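Local coordinates for protein CysE, serine acetyltransferase (Brucella abortus, PDB 4HZD) that binds coenzyme A and, as a serine acetyltransferase, probably transfers an acetyl group from acetyl-CoA to L-serine, a step of cysteine biosynthesis, at residues F40-T44 with M56-A60; V90-D94 with I121-R125; R207-L211 with V224-I230. All blocks are in the same frame, centred on the assembly; numbering follows the deposited sequence.

How the contacts relate
The three contacts follow one another along the chain without interleaving. Contact 1 pairs helix 38-46 with helix 51-63 and contact 2 pairs helix 87-101 with helix 116-132, all within the helical N-terminal part; their centres are about 16 Å apart, and they touch where Ile59 packs on Gln122 and Thr123. Contact 3 joins neighbouring coils of the left-handed beta-helix, its centre about 19 Å from that of contact 2 and about 34 Å from that of contact 1, on the opposite side of the chain's centre. Contact 1 thus lies where other subunits meet the helices, contact 2 where helices meet the first coil, and contact 3 near bound coenzyme A.

Contact 1. Residues F40-T44 with M56-A60; sequences FLYAT and MHRIA
The ring of Phe40 points its edge at the flat guanidinium of Arg58, with CE1 of Phe40 over the centre of that group and 3.7 Å from CZ of Arg58. The two planes stand 85° apart, so this is a perpendicular packing in which the aromatic rim, not the pi face, meets the cation. Beside it, the imidazole of His57 turns one face to the backbone: Ala43 O sits over the ring centre, 3.5 Å from His57 NE2 but too badly angled for a hydrogen bond. Thr44 adds its CB, which comes obliquely to within 3.5 Å of His57 CD2. The His57 ring reaches toward helix 38-46 because chi1 of 174° swings CG away from its own backbone nitrogen. The short helix axes pass 10.3 Å apart at 119°.

Further out, Arg58 NE donates to Leu113 O, while its NH1 forms a salt bridge with Asp67 OD2 of the third subunit. Tyr141 of that same subunit meets Phe40 edge-to-face. Ala43 O receives hydrogen bonds from Gln48 and from Gln75 of the second subunit. No hydrogen bond links segments 40-44 and 56-60 themselves; they meet by van der Waals and weakly polar packing, which buries Thr44 OG1 without a partner in the model. The buried charge of Arg58 is probably balanced mainly by a carboxylate of another chain, which makes this helix pair part of the oligomer interface.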
loop_
_atom_site.group_PDB
_atom_site.type_symbol
_atom_site.label_atom_id
_atom_site.label_comp_id
_atom_site.label_asym_id
_atom_site.label_seq_id
_atom_site.Cartn_x
_atom_site.Cartn_y
_atom_site.Cartn_z
ATOM N N PHE A 40 -4.711 4.010 -15.349
ATOM C CA PHE A 40 -3.893 5.224 -15.160
ATOM C C PHE A 40 -4.448 6.443 -15.891
ATOM O O PHE A 40 -4.638 7.522 -15.327
ATOM C CB PHE A 40 -2.468 4.921 -15.652
ATOM C CG PHE A 40 -1.503 6.090 -15.533
ATOM C CD1 PHE A 40 -1.337 6.769 -14.322
ATOM C CD2 PHE A 40 -0.697 6.452 -16.623
ATOM C CE1 PHE A 40 -0.426 7.834 -14.248
ATOM C CE2 PHE A 40 0.224 7.478 -16.536
ATOM C CZ PHE A 40 0.370 8.163 -15.332
ATOM N N LEU A 41 -4.710 6.265 -17.166
ATOM C CA LEU A 41 -5.111 7.366 -18.004
ATOM C C LEU A 41 -6.543 7.805 -17.782
ATOM O O LEU A 41 -6.836 8.989 -17.934
ATOM C CB LEU A 41 -4.854 7.026 -19.455
ATOM C CG LEU A 41 -3.382 6.823 -19.824
ATOM C CD1 LEU A 41 -3.290 6.094 -21.151
ATOM C CD2 LEU A 41 -2.688 8.182 -19.894
ATOM N N TYR A 42 -7.447 6.884 -17.414
ATOM C CA TYR A 42 -8.822 7.310 -17.079
ATOM C C TYR A 42 -8.902 7.994 -15.734
ATOM O O TYR A 42 -9.568 9.015 -15.591
ATOM C CB TYR A 42 -9.815 6.121 -17.140
ATOM C CG TYR A 42 -10.404 5.985 -18.543
ATOM C CD1 TYR A 42 -9.594 5.592 -19.602
ATOM C CD2 TYR A 42 -11.726 6.301 -18.811
ATOM C CE1 TYR A 42 -10.068 5.494 -20.885
ATOM C CE2 TYR A 42 -12.238 6.187 -20.113
ATOM C CZ TYR A 42 -11.398 5.781 -21.132
ATOM O OH TYR A 42 -11.796 5.651 -22.423
ATOM N N ALA A 43 -8.201 7.431 -14.738
ATOM C CA ALA A 43 -8.276 7.986 -13.378
ATOM C C ALA A 43 -7.557 9.324 -13.319
ATOM O O ALA A 43 -7.919 10.211 -12.510
ATOM C CB ALA A 43 -7.675 7.025 -12.382
ATOM N N THR A 44 -6.524 9.487 -14.152
ATOM C CA THR A 44 -5.810 10.754 -14.082
ATOM C C THR A 44 -6.267 11.845 -15.061
ATOM O O THR A 44 -6.157 13.007 -14.727
ATOM C CB THR A 44 -4.255 10.698 -13.831
ATOM O OG1 THR A 44 -3.510 11.618 -14.658
ATOM C CG2 THR A 44 -3.663 9.326 -13.630
ATOM N N MET A 56 -3.806 18.244 -10.369
ATOM C CA MET A 56 -3.874 18.000 -8.897
ATOM C C MET A 56 -3.869 16.527 -8.554
ATOM O O MET A 56 -3.145 16.110 -7.629
ATOM C CB MET A 56 -5.101 18.673 -8.265
ATOM C CG MET A 56 -5.052 20.176 -8.414
ATOM S SD MET A 56 -6.408 21.101 -7.681
ATOM C CE MET A 56 -7.816 20.110 -8.143
ATOM N N HIS A 57 -4.661 15.737 -9.295
ATOM C CA HIS A 57 -4.697 14.303 -9.089
ATOM C C HIS A 57 -3.365 13.626 -9.376
ATOM O O HIS A 57 -2.869 12.867 -8.541
ATOM C CB HIS A 57 -5.794 13.653 -9.908
ATOM C CG HIS A 57 -5.791 12.150 -9.834
ATOM N ND1 HIS A 57 -6.628 11.464 -9.039
ATOM C CD2 HIS A 57 -5.038 11.214 -10.501
ATOM C CE1 HIS A 57 -6.424 10.148 -9.188
ATOM N NE2 HIS A 57 -5.443 9.990 -10.076
ATOM N N ARG A 58 -2.783 13.868 -10.550
ATOM C CA ARG A 58 -1.450 13.322 -10.854
ATOM C C ARG A 58 -0.436 13.623 -9.758
ATOM O O ARG A 58 0.269 12.709 -9.256
ATOM C CB ARG A 58 -0.928 13.872 -12.180
ATOM C CG ARG A 58 0.442 13.310 -12.553
ATOM C CD ARG A 58 0.270 11.907 -13.135
ATOM N NE ARG A 58 1.466 11.072 -13.098
ATOM C CZ ARG A 58 1.677 10.092 -12.219
ATOM N NH1 ARG A 58 0.813 9.883 -11.248
ATOM N NH2 ARG A 58 2.778 9.340 -12.293
ATOM N N ILE A 59 -0.378 14.889 -9.346
ATOM C CA ILE A 59 0.642 15.302 -8.413
ATOM C C ILE A 59 0.370 14.707 -7.033
ATOM O O ILE A 59 1.297 14.222 -6.380
ATOM C CB ILE A 59 0.799 16.827 -8.333
ATOM C CG1 ILE A 59 1.291 17.378 -9.685
ATOM C CG2 ILE A 59 1.855 17.150 -7.296
ATOM C CD1 ILE A 59 1.326 18.880 -9.725
ATOM N N ALA A 60 -0.899 14.739 -6.609
ATOM C CA ALA A 60 -1.293 14.120 -5.359
ATOM C C ALA A 60 -0.875 12.636 -5.278
ATOM O O ALA A 60 -0.358 12.216 -4.238
ATOM C CB ALA A 60 -2.785 14.338 -5.054
#

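Contact 2. Residues V90-D94 with I121-R125; sequences VLRVD and IQTHR
Asp94 and Arg125 join two nearly antiparallel helices of the N-terminal helical domain, 87-101 and 116-132, whose short axes pass 11.6 Å apart. The salt bridge spans that gap. Arg125 NH2 donates to Asp94 OD2 over 2.8 Å in an almost straight bond (169°); OD2 lies in the guanidinium plane and accepts through its syn lone pair. Carboxylate and guanidinium are nearly coplanar, and the arginine chain, extended from CG to NE, approaches the aspartate from the opposite direction.

The anti lone pair of the same oxygen is taken by Gln122 NE2, 2.9 Å from Asp94 OD2, which itself lies close to the amide plane. A bend at chi2 (-47°) turns the Gln122 amide toward Asp94, the two side chains passing in opposite directions with amide and carboxylate 36° apart. Gln122 OE1 in turn accepts a bond from Trp87 NE1 and a weak one from Arg125 NE, which settles which end of the amide faces Asp94. The same Arg125 NE also bonds weakly to Asp94 OD2, as part of the salt bridge. Val90 covers one face of the guanidinium, off-centre: its CG1, placed anti to the backbone N, comes within a tight 3.2 Å of Arg125 NE.

Second-shell bonds tie this cluster to the start of the beta-helix: Arg125 also donates to Leu160 O and Gly161 O, and Asp94 OD1 accepts from Leu164 N. The carboxylate thus probably offsets the charge of Arg125 where the two domains meet. The CG2 methyl of Ile121 also touches the bridging oxygen, 3.5 Å from Asp94 OD2.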
loop_
_atom_site.group_PDB
_atom_site.type_symbol
_atom_site.label_atom_id
_atom_site.label_comp_id
_atom_site.label_asym_id
_atom_site.label_seq_id
_atom_site.Cartn_x
_atom_site.Cartn_y
_atom_site.Cartn_z
ATOM N N VAL A 90 -1.696 29.947 -14.829
ATOM C CA VAL A 90 -0.279 29.680 -14.538
ATOM C C VAL A 90 0.088 28.260 -14.999
ATOM O O VAL A 90 1.093 28.075 -15.702
ATOM C CB VAL A 90 0.072 29.886 -13.048
ATOM C CG1 VAL A 90 1.476 29.402 -12.729
ATOM C CG2 VAL A 90 -0.096 31.347 -12.613
ATOM N N LEU A 91 -0.732 27.260 -14.661
ATOM C CA LEU A 91 -0.354 25.865 -14.983
ATOM C C LEU A 91 -0.357 25.628 -16.514
ATOM O O LEU A 91 0.443 24.856 -17.039
ATOM C CB LEU A 91 -1.245 24.840 -14.227
ATOM C CG LEU A 91 -2.702 24.667 -14.647
ATOM C CD1 LEU A 91 -2.780 23.761 -15.862
ATOM C CD2 LEU A 91 -3.591 24.146 -13.513
ATOM N N ARG A 92 -1.286 26.273 -17.206
ATOM C CA ARG A 92 -1.363 26.272 -18.671
ATOM C C ARG A 92 -0.152 26.947 -19.353
ATOM O O ARG A 92 0.354 26.447 -20.372
ATOM C CB ARG A 92 -2.693 26.907 -19.149
ATOM C CG ARG A 92 -3.875 25.910 -19.214
ATOM C CD ARG A 92 -5.228 26.622 -19.360
ATOM N NE ARG A 92 -6.386 25.714 -19.223
ATOM C CZ ARG A 92 -6.929 25.306 -18.062
ATOM N NH1 ARG A 92 -6.415 25.660 -16.886
ATOM N NH2 ARG A 92 -7.995 24.506 -18.077
ATOM N N VAL A 93 0.304 28.069 -18.812
ATOM C CA VAL A 93 1.539 28.687 -19.332
ATOM C C VAL A 93 2.771 27.795 -19.029
ATOM O O VAL A 93 3.676 27.668 -19.864
ATOM C CB VAL A 93 1.740 30.157 -18.899
ATOM C CG1 VAL A 93 0.585 31.010 -19.404
ATOM C CG2 VAL A 93 1.830 30.303 -17.402
ATOM N N ASP A 94 2.780 27.145 -17.861
ATOM C CA ASP A 94 3.873 26.220 -17.517
ATOM C C ASP A 94 3.900 25.015 -18.458
ATOM O O ASP A 94 4.973 24.549 -18.863
ATOM C CB ASP A 94 3.783 25.758 -16.054
ATOM C CG ASP A 94 4.160 26.831 -15.054
ATOM O OD1 ASP A 94 4.717 27.899 -15.416
ATOM O OD2 ASP A 94 3.897 26.615 -13.859
ATOM N N ILE A 121 7.041 22.102 -9.873
ATOM C CA ILE A 121 6.708 23.521 -9.875
ATOM C C ILE A 121 5.366 23.762 -9.174
ATOM O O ILE A 121 5.239 24.662 -8.317
ATOM C CB ILE A 121 6.664 24.096 -11.298
ATOM C CG1 ILE A 121 8.071 24.266 -11.866
ATOM C CG2 ILE A 121 6.023 25.478 -11.313
ATOM C CD1 ILE A 121 8.036 24.346 -13.388
ATOM N N GLN A 122 4.370 22.964 -9.542
ATOM C CA GLN A 122 3.020 23.123 -8.967
ATOM C C GLN A 122 3.001 22.721 -7.496
ATOM O O GLN A 122 2.297 23.328 -6.677
ATOM C CB GLN A 122 1.965 22.364 -9.787
ATOM C CG GLN A 122 2.131 22.463 -11.296
ATOM C CD GLN A 122 2.365 23.903 -11.792
ATOM O OE1 GLN A 122 1.915 24.882 -11.168
ATOM N NE2 GLN A 122 3.035 24.030 -12.920
ATOM N N THR A 123 3.814 21.735 -7.140
ATOM C CA THR A 123 3.961 21.353 -5.730
ATOM C C THR A 123 4.524 22.526 -4.956
ATOM O O THR A 123 3.991 22.862 -3.907
ATOM C CB THR A 123 4.846 20.092 -5.511
ATOM O OG1 THR A 123 4.300 18.999 -6.227
ATOM C CG2 THR A 123 4.879 19.726 -4.026
ATOM N N HIS A 124 5.523 23.239 -5.515
ATOM C CA HIS A 124 5.982 24.448 -4.850
ATOM C C HIS A 124 4.912 25.508 -4.704
ATOM O O HIS A 124 4.800 26.142 -3.654
ATOM C CB HIS A 124 7.154 25.115 -5.550
ATOM C CG HIS A 124 7.489 26.449 -4.929
ATOM N ND1 HIS A 124 7.998 26.550 -3.677
ATOM C CD2 HIS A 124 7.247 27.754 -5.368
ATOM C CE1 HIS A 124 8.150 27.855 -3.368
ATOM N NE2 HIS A 124 7.681 28.584 -4.396
ATOM N N ARG A 125 4.156 25.746 -5.769
ATOM C CA ARG A 125 3.062 26.714 -5.714
ATOM C C ARG A 125 2.112 26.387 -4.540
ATOM O O ARG A 125 1.697 27.272 -3.797
ATOM C CB ARG A 125 2.309 26.719 -7.050
ATOM C CG ARG A 125 3.185 27.151 -8.225
ATOM C CD ARG A 125 2.399 27.697 -9.419
ATOM N NE ARG A 125 3.220 27.714 -10.652
ATOM C CZ ARG A 125 4.177 28.617 -10.909
ATOM N NH1 ARG A 125 4.484 29.561 -10.009
ATOM N NH2 ARG A 125 4.841 28.568 -12.051
#

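Contact 3. Residues R207-L211 with V224-I230; sequences RQGVL and VGQCSKI
Gln208 and Gln226 lie side by side and point the same way, on equivalent corners of two successive coils of the left-handed beta-helix. Each corner is a type II turn, Arg207 to Val210 and Gly225 to Ser228; Gly209 and Cys227 occupy the third positions, adjacent across the coils, both at positive phi.

Followed outward, Gln226 has its CB 3.9 Å from Gln208 O and 4.1 Å from Arg207 CB, and its CG presses to 3.2 Å against Gln208 O. CD then passes 4.2 Å from Gln208 CB, and at the tip NE2 of Gln226 comes to 3.6 Å from Gln208 CB. The two amide planes are 67° apart, so the chains touch through their stems without an amide stack.

Between the coils, Arg207 N donates to Val224 O and Cys227 N to Gln208 O. Cys227 also carries the disulfide to Cys259, which ties the C-terminal tail to this corner. Past the turns, Leu211 and Lys229 pair in parallel strands, side chains on the same face; the nearest side-chain atom of Lys229 is about 4 Å from bound coenzyme A. Leu211 N donates to Ser228 O at 3.2 Å, and Ile230 N to Leu211 O at 2.8 Å.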
loop_
_atom_site.group_PDB
_atom_site.type_symbol
_atom_site.label_atom_id
_atom_site.label_comp_id
_atom_site.label_asym_id
_atom_site.label_seq_id
_atom_site.Cartn_x
_atom_site.Cartn_y
_atom_site.Cartn_z
ATOM N N ARG A 207 15.873 37.135 -13.440
ATOM C CA ARG A 207 14.982 37.953 -14.279
ATOM C C ARG A 207 14.382 37.129 -15.422
ATOM O O ARG A 207 14.786 35.994 -15.654
ATOM C CB ARG A 207 15.734 39.160 -14.846
ATOM C CG ARG A 207 16.321 40.082 -13.778
ATOM C CD ARG A 207 15.270 41.007 -13.210
ATOM N NE ARG A 207 15.746 41.729 -12.019
ATOM C CZ ARG A 207 15.545 41.344 -10.745
ATOM N NH1 ARG A 207 14.888 40.221 -10.465
ATOM N NH2 ARG A 207 16.011 42.078 -9.732
ATOM N N GLN A 208 13.425 37.731 -16.123
ATOM C CA GLN A 208 12.600 37.112 -17.136
ATOM C C GLN A 208 13.428 36.585 -18.312
ATOM O O GLN A 208 14.419 37.187 -18.681
ATOM C CB GLN A 208 11.607 38.184 -17.612
ATOM C CG GLN A 208 10.221 37.688 -17.944
ATOM C CD GLN A 208 9.214 38.807 -18.179
ATOM O OE1 GLN A 208 8.823 39.068 -19.326
ATOM N NE2 GLN A 208 8.774 39.463 -17.093
ATOM N N GLY A 209 13.035 35.458 -18.900
ATOM C CA GLY A 209 13.676 34.973 -20.120
ATOM C C GLY A 209 15.016 34.279 -19.979
ATOM O O GLY A 209 15.596 33.851 -20.972
ATOM N N VAL A 210 15.503 34.153 -18.750
ATOM C CA VAL A 210 16.792 33.492 -18.469
ATOM C C VAL A 210 16.766 31.968 -18.726
ATOM O O VAL A 210 15.769 31.283 -18.457
ATOM C CB VAL A 210 17.279 33.829 -17.022
ATOM C CG1 VAL A 210 18.471 32.978 -16.575
ATOM C CG2 VAL A 210 17.650 35.308 -16.923
ATOM N N LEU A 211 17.863 31.465 -19.283
ATOM C CA LEU A 211 18.167 30.049 -19.310
ATOM C C LEU A 211 19.364 29.713 -18.398
ATOM O O LEU A 211 20.451 30.315 -18.487
ATOM C CB LEU A 211 18.401 29.587 -20.753
ATOM C CG LEU A 211 19.104 28.256 -21.041
ATOM C CD1 LEU A 211 18.238 27.083 -20.604
ATOM C CD2 LEU A 211 19.438 28.160 -22.534
ATOM N N VAL A 224 20.619 37.697 -11.962
ATOM C CA VAL A 224 20.895 37.291 -13.343
ATOM C C VAL A 224 19.976 38.127 -14.221
ATOM O O VAL A 224 18.746 38.021 -14.151
ATOM C CB VAL A 224 20.743 35.772 -13.596
ATOM C CG1 VAL A 224 21.077 35.435 -15.045
ATOM C CG2 VAL A 224 21.655 34.992 -12.656
ATOM N N GLY A 225 20.577 39.018 -15.012
ATOM C CA GLY A 225 19.798 39.948 -15.817
ATOM C C GLY A 225 18.940 39.290 -16.880
ATOM O O GLY A 225 19.177 38.160 -17.307
ATOM N N GLN A 226 17.937 40.036 -17.319
ATOM C CA GLN A 226 16.982 39.573 -18.275
ATOM C C GLN A 226 17.601 38.990 -19.553
ATOM O O GLN A 226 18.561 39.541 -20.088
ATOM C CB GLN A 226 16.041 40.732 -18.605
ATOM C CG GLN A 226 14.798 40.306 -19.347
ATOM C CD GLN A 226 13.725 41.365 -19.352
ATOM O OE1 GLN A 226 13.977 42.527 -19.030
ATOM N NE2 GLN A 226 12.504 40.963 -19.711
ATOM N N CYS A 227 17.042 37.867 -20.017
ATOM C CA CYS A 227 17.438 37.196 -21.272
ATOM C C CYS A 227 18.820 36.571 -21.278
ATOM O O CYS A 227 19.241 36.020 -22.286
ATOM C CB CYS A 227 17.300 38.131 -22.463
ATOM S SG CYS A 227 15.639 38.797 -22.579
ATOM N N SER A 228 19.529 36.653 -20.161
ATOM C CA SER A 228 20.865 36.069 -20.080
ATOM C C SER A 228 20.827 34.568 -19.967
ATOM O O SER A 228 19.789 33.985 -19.584
ATOM C CB SER A 228 21.643 36.704 -18.936
ATOM O OG SER A 228 21.780 38.093 -19.231
ATOM N N LYS A 229 21.959 33.953 -20.315
ATOM C CA LYS A 229 22.126 32.507 -20.302
ATOM C C LYS A 229 23.336 32.067 -19.472
ATOM O O LYS A 229 24.430 32.633 -19.579
ATOM C CB LYS A 229 22.231 31.947 -21.719
ATOM C CG LYS A 229 21.014 32.182 -22.603
ATOM C CD LYS A 229 21.353 31.879 -24.059
ATOM C CE LYS A 229 20.127 31.944 -24.973
ATOM N NZ LYS A 229 19.127 32.947 -24.496
ATOM N N ILE A 230 23.119 31.053 -18.636
ATOM C CA ILE A 230 24.179 30.498 -17.796
ATOM C C ILE A 230 24.575 29.140 -18.350
ATOM O O ILE A 230 23.788 28.179 -18.330
ATOM C CB ILE A 230 23.782 30.431 -16.280
ATOM C CG1 ILE A 230 23.086 31.714 -15.797
ATOM C CG2 ILE A 230 24.964 30.019 -15.384
ATOM C CD1 ILE A 230 23.966 32.934 -15.567
#